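Local coordinates for arginine decarboxylase (Campylobacter jejuni subsp. jejuni, PDB 3NZP), which probably catalyses the pyridoxal 5'-phosphate-dependent decarboxylation of arginine to agmatine, a step of polyamine and spermidine biosynthesis, at residues Phe324-His329 against Val516-Glu521. Residues are numbered along the deposited sequence; the frame is centred on the assembly and turned at random.
With PLP (pyridoxal-5'-phosphate), chain E.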
ATOM      1  N   PHE B 324      -4.433   8.341 -17.262  1.00 29.57           N
ATOM      2  CA  PHE B 324      -3.992   8.509 -18.637  1.00 31.04           C
ATOM      3  C   PHE B 324      -2.990   9.641 -18.835  1.00 37.71           C
ATOM      4  O   PHE B 324      -1.931   9.464 -19.462  1.00 40.54           O
ATOM      5  CB  PHE B 324      -5.203   8.749 -19.529  1.00 31.25           C
ATOM      6  CG  PHE B 324      -4.884   8.752 -20.978  1.00 28.04           C
ATOM      7  CD1 PHE B 324      -4.853   7.563 -21.693  1.00 25.11           C
ATOM      8  CD2 PHE B 324      -4.575   9.943 -21.626  1.00 28.98           C
ATOM      9  CE1 PHE B 324      -4.514   7.551 -23.041  1.00 27.31           C
ATOM     10  CE2 PHE B 324      -4.234   9.948 -22.970  1.00 28.90           C
ATOM     11  CZ  PHE B 324      -4.201   8.747 -23.683  1.00 33.05           C
ATOM     12  N   VAL B 325      -3.312  10.806 -18.291  1.00 37.80           N
ATOM     13  CA  VAL B 325      -2.457  11.975 -18.447  1.00 34.14           C
ATOM     14  C   VAL B 325      -1.228  11.990 -17.535  1.00 30.07           C
ATOM     15  O   VAL B 325      -0.208  12.612 -17.856  1.00 26.88           O
ATOM     16  CB  VAL B 325      -3.307  13.265 -18.251  1.00 32.34           C
ATOM     17  CG1 VAL B 325      -3.718  13.411 -16.817  1.00 31.53           C
ATOM     18  CG2 VAL B 325      -2.546  14.465 -18.722  1.00 36.48           C
ATOM     19  N   ALA B 326      -1.294  11.270 -16.424  1.00 25.31           N
ATOM     20  CA  ALA B 326      -0.167  11.272 -15.503  1.00 29.43           C
ATOM     21  C   ALA B 326       0.787  10.073 -15.550  1.00 31.91           C
ATOM     22  O   ALA B 326       1.948  10.183 -15.161  1.00 36.63           O
ATOM     23  CB  ALA B 326      -0.676  11.472 -14.097  1.00 20.81           C
ATOM     24  N   ALA B 327       0.315   8.943 -16.053  1.00 29.04           N
ATOM     25  CA  ALA B 327       1.127   7.738 -16.096  1.00 30.98           C
ATOM     26  C   ALA B 327       2.570   7.819 -16.630  1.00 32.82           C
ATOM     27  O   ALA B 327       3.505   7.595 -15.876  1.00 37.89           O
ATOM     28  CB  ALA B 327       0.369   6.653 -16.836  1.00 37.60           C
ATOM     29  N   ASN B 328       2.759   8.135 -17.909  1.00 38.18           N
ATOM     30  CA  ASN B 328       4.101   8.170 -18.508  1.00 37.51           C
ATOM     31  C   ASN B 328       5.035   9.322 -18.171  1.00 36.31           C
ATOM     32  O   ASN B 328       6.205   9.288 -18.530  1.00 34.74           O
ATOM     33  CB  ASN B 328       4.002   8.121 -20.042  1.00 45.55           C
ATOM     34  CG  ASN B 328       3.539   9.447 -20.646  1.00 41.72           C
ATOM     35  OD1 ASN B 328       3.690   9.687 -21.846  1.00 37.51           O
ATOM     36  ND2 ASN B 328       2.966  10.310 -19.813  1.00 47.20           N
ATOM     37  N   HIS B 329       4.543  10.349 -17.499  1.00 37.85           N
ATOM     38  CA  HIS B 329       5.404  11.487 -17.221  1.00 34.24           C
ATOM     39  C   HIS B 329       6.612  11.177 -16.337  1.00 39.52           C
ATOM     40  O   HIS B 329       7.622  11.883 -16.397  1.00 41.93           O
ATOM     41  CB  HIS B 329       4.594  12.619 -16.597  1.00 30.56           C
ATOM     42  CG  HIS B 329       4.630  12.641 -15.102  1.00 38.12           C
ATOM     43  ND1 HIS B 329       3.714  11.971 -14.318  1.00 37.59           N
ATOM     44  CD2 HIS B 329       5.487  13.246 -14.245  1.00 36.43           C
ATOM     45  CE1 HIS B 329       4.005  12.164 -13.043  1.00 36.02           C
ATOM     46  NE2 HIS B 329       5.076  12.934 -12.971  1.00 46.49           N
ATOM     47  N   VAL B 516       5.084   4.945 -14.220  1.00 28.63           N
ATOM     48  CA  VAL B 516       4.955   4.914 -12.782  1.00 29.77           C
ATOM     49  C   VAL B 516       4.527   6.277 -12.220  1.00 28.04           C
ATOM     50  O   VAL B 516       4.551   6.505 -11.013  1.00 25.87           O
ATOM     51  CB  VAL B 516       6.294   4.455 -12.205  1.00 27.45           C
ATOM     52  CG1 VAL B 516       7.318   5.571 -12.314  1.00 27.96           C
ATOM     53  CG2 VAL B 516       6.103   3.962 -10.813  1.00 40.55           C
ATOM     54  N   GLY B 517       4.095   7.167 -13.107  1.00 27.20           N
ATOM     55  CA  GLY B 517       3.688   8.495 -12.686  1.00 28.43           C
ATOM     56  C   GLY B 517       2.272   8.632 -12.147  1.00 32.64           C
ATOM     57  O   GLY B 517       1.813   9.736 -11.862  1.00 28.09           O
ATOM     58  N   ALA B 518       1.559   7.529 -11.990  1.00 26.53           N
ATOM     59  CA  ALA B 518       0.208   7.630 -11.477  1.00 26.20           C
ATOM     60  C   ALA B 518      -0.045   6.671 -10.312  1.00 34.67           C
ATOM     61  O   ALA B 518       0.292   5.483 -10.375  1.00 29.67           O
ATOM     62  CB  ALA B 518      -0.779   7.377 -12.586  1.00 24.26           C
ATOM     63  N   TYR B 519      -0.618   7.198  -9.236  1.00 38.77           N
ATOM     64  CA  TYR B 519      -0.919   6.377  -8.082  1.00 37.90           C
ATOM     65  C   TYR B 519       0.264   5.722  -7.338  1.00 39.98           C
ATOM     66  O   TYR B 519       0.069   5.160  -6.270  1.00 45.23           O
ATOM     67  CB  TYR B 519      -1.904   5.293  -8.502  1.00 32.29           C
ATOM     68  CG  TYR B 519      -3.268   5.827  -8.820  1.00 31.10           C
ATOM     69  CD1 TYR B 519      -3.969   6.571  -7.873  1.00 32.85           C
ATOM     70  CD2 TYR B 519      -3.891   5.544 -10.042  1.00 24.35           C
ATOM     71  CE1 TYR B 519      -5.258   7.011  -8.121  1.00 34.86           C
ATOM     72  CE2 TYR B 519      -5.186   5.980 -10.305  1.00 20.07           C
ATOM     73  CZ  TYR B 519      -5.864   6.709  -9.334  1.00 31.02           C
ATOM     74  OH  TYR B 519      -7.165   7.099  -9.523  1.00 39.28           O
ATOM     75  N   GLN B 520       1.483   5.779  -7.858  1.00 38.27           N
ATOM     76  CA  GLN B 520       2.577   5.128  -7.144  1.00 35.86           C
ATOM     77  C   GLN B 520       3.159   5.929  -6.016  1.00 42.07           C
ATOM     78  O   GLN B 520       3.365   5.418  -4.920  1.00 44.13           O
ATOM     79  CB  GLN B 520       3.693   4.775  -8.098  1.00 37.49           C
ATOM     80  CG  GLN B 520       3.175   3.941  -9.204  1.00 52.26           C
ATOM     81  CD  GLN B 520       2.429   2.757  -8.660  1.00 57.50           C
ATOM     82  OE1 GLN B 520       3.028   1.851  -8.088  1.00 47.66           O
ATOM     83  NE2 GLN B 520       1.097   2.762  -8.819  1.00 61.80           N
ATOM     84  N   GLU B 521       3.439   7.191  -6.281  1.00 47.34           N
ATOM     85  CA  GLU B 521       4.017   8.022  -5.256  1.00 46.58           C
ATOM     86  C   GLU B 521       3.038   8.227  -4.113  1.00 46.84           C
ATOM     87  O   GLU B 521       3.440   8.183  -2.947  1.00 46.89           O
ATOM     88  CB  GLU B 521       4.423   9.358  -5.851  1.00 50.30           C
ATOM     89  CG  GLU B 521       5.164   9.236  -7.162  1.00 44.60           C
ATOM     90  CD  GLU B 521       5.634  10.570  -7.646  1.00 47.16           C
ATOM     91  OE1 GLU B 521       6.438  11.196  -6.927  1.00 52.69           O
ATOM     92  OE2 GLU B 521       5.192  11.001  -8.732  1.00 52.62           O
TER
HETATM   93  N1  PLP E 701     -13.087  10.739 -11.129  1.00 67.11           N
HETATM   94  C2  PLP E 701     -13.441  10.504  -9.861  1.00 70.31           C
HETATM   95  C2A PLP E 701     -14.742  11.062  -9.350  1.00 59.62           C
HETATM   96  C3  PLP E 701     -12.583   9.754  -9.002  1.00 76.36           C
HETATM   97  O3  PLP E 701     -12.939   9.515  -7.697  1.00 79.52           O
HETATM   98  C4  PLP E 701     -11.338   9.228  -9.555  1.00 71.86           C
HETATM   99  C4A PLP E 701     -10.412   8.434  -8.722  1.00 51.54           C
HETATM  100  C5  PLP E 701     -11.027   9.529 -10.937  1.00 70.40           C
HETATM  101  C6  PLP E 701     -11.947  10.282 -11.681  1.00 71.54           C
HETATM  102  C5A PLP E 701      -9.736   9.032 -11.602  1.00 64.15           C
HETATM  103  O4P PLP E 701      -9.985   7.904 -12.461  1.00 52.96           O
HETATM  104  P   PLP E 701      -8.578   7.457 -13.134  1.00 35.39           P
HETATM  105  O1P PLP E 701      -8.862   6.501 -14.220  1.00 54.51           O
HETATM  106  O2P PLP E 701      -7.800   8.715 -13.745  1.00 37.56           O
HETATM  107  O3P PLP E 701      -7.654   6.741 -12.043  1.00 39.43           O
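The carbonyl oxygen of A326 is gripped by the H329 imidazole and touched by the backbone of G517. H329 ND1 donates to A326 O over 2.7 Å, nearly straight (165°) and in the ring plane, while G517 CA makes a CA-H...O contact of 3.5 Å with the same oxygen. Next along the chain, A327 O accepts the N-H of G517 (N to O 2.9 Å). Such close backbone approach suits glycine: a CB here would run into the A326 and A327 carbonyl oxygens and H329 ND1. The H329 ring also presents its CE1 edge to G517 O, 3.5 Å from CE1; N88 donates to that oxygen. The small methyls of A326 and A518 pack together at 4.4 Å (CB to CB). The next residue, Y519, reaches the cofactor, OH donating to PLP O3P at 2.6 Å. PLP is also held by the backbone N atoms of G322 and R323, at the start of helix 323-326. With NE2 bonded to R50, H329 has both ring nitrogens engaged, consistent with a neutral imidazole protonated on ND1. These bonds join the segment after the last barrel strand, 316-319, to the loop following strand 510-513, and probably help place the Y519 hydroxyl on the PLP phosphate.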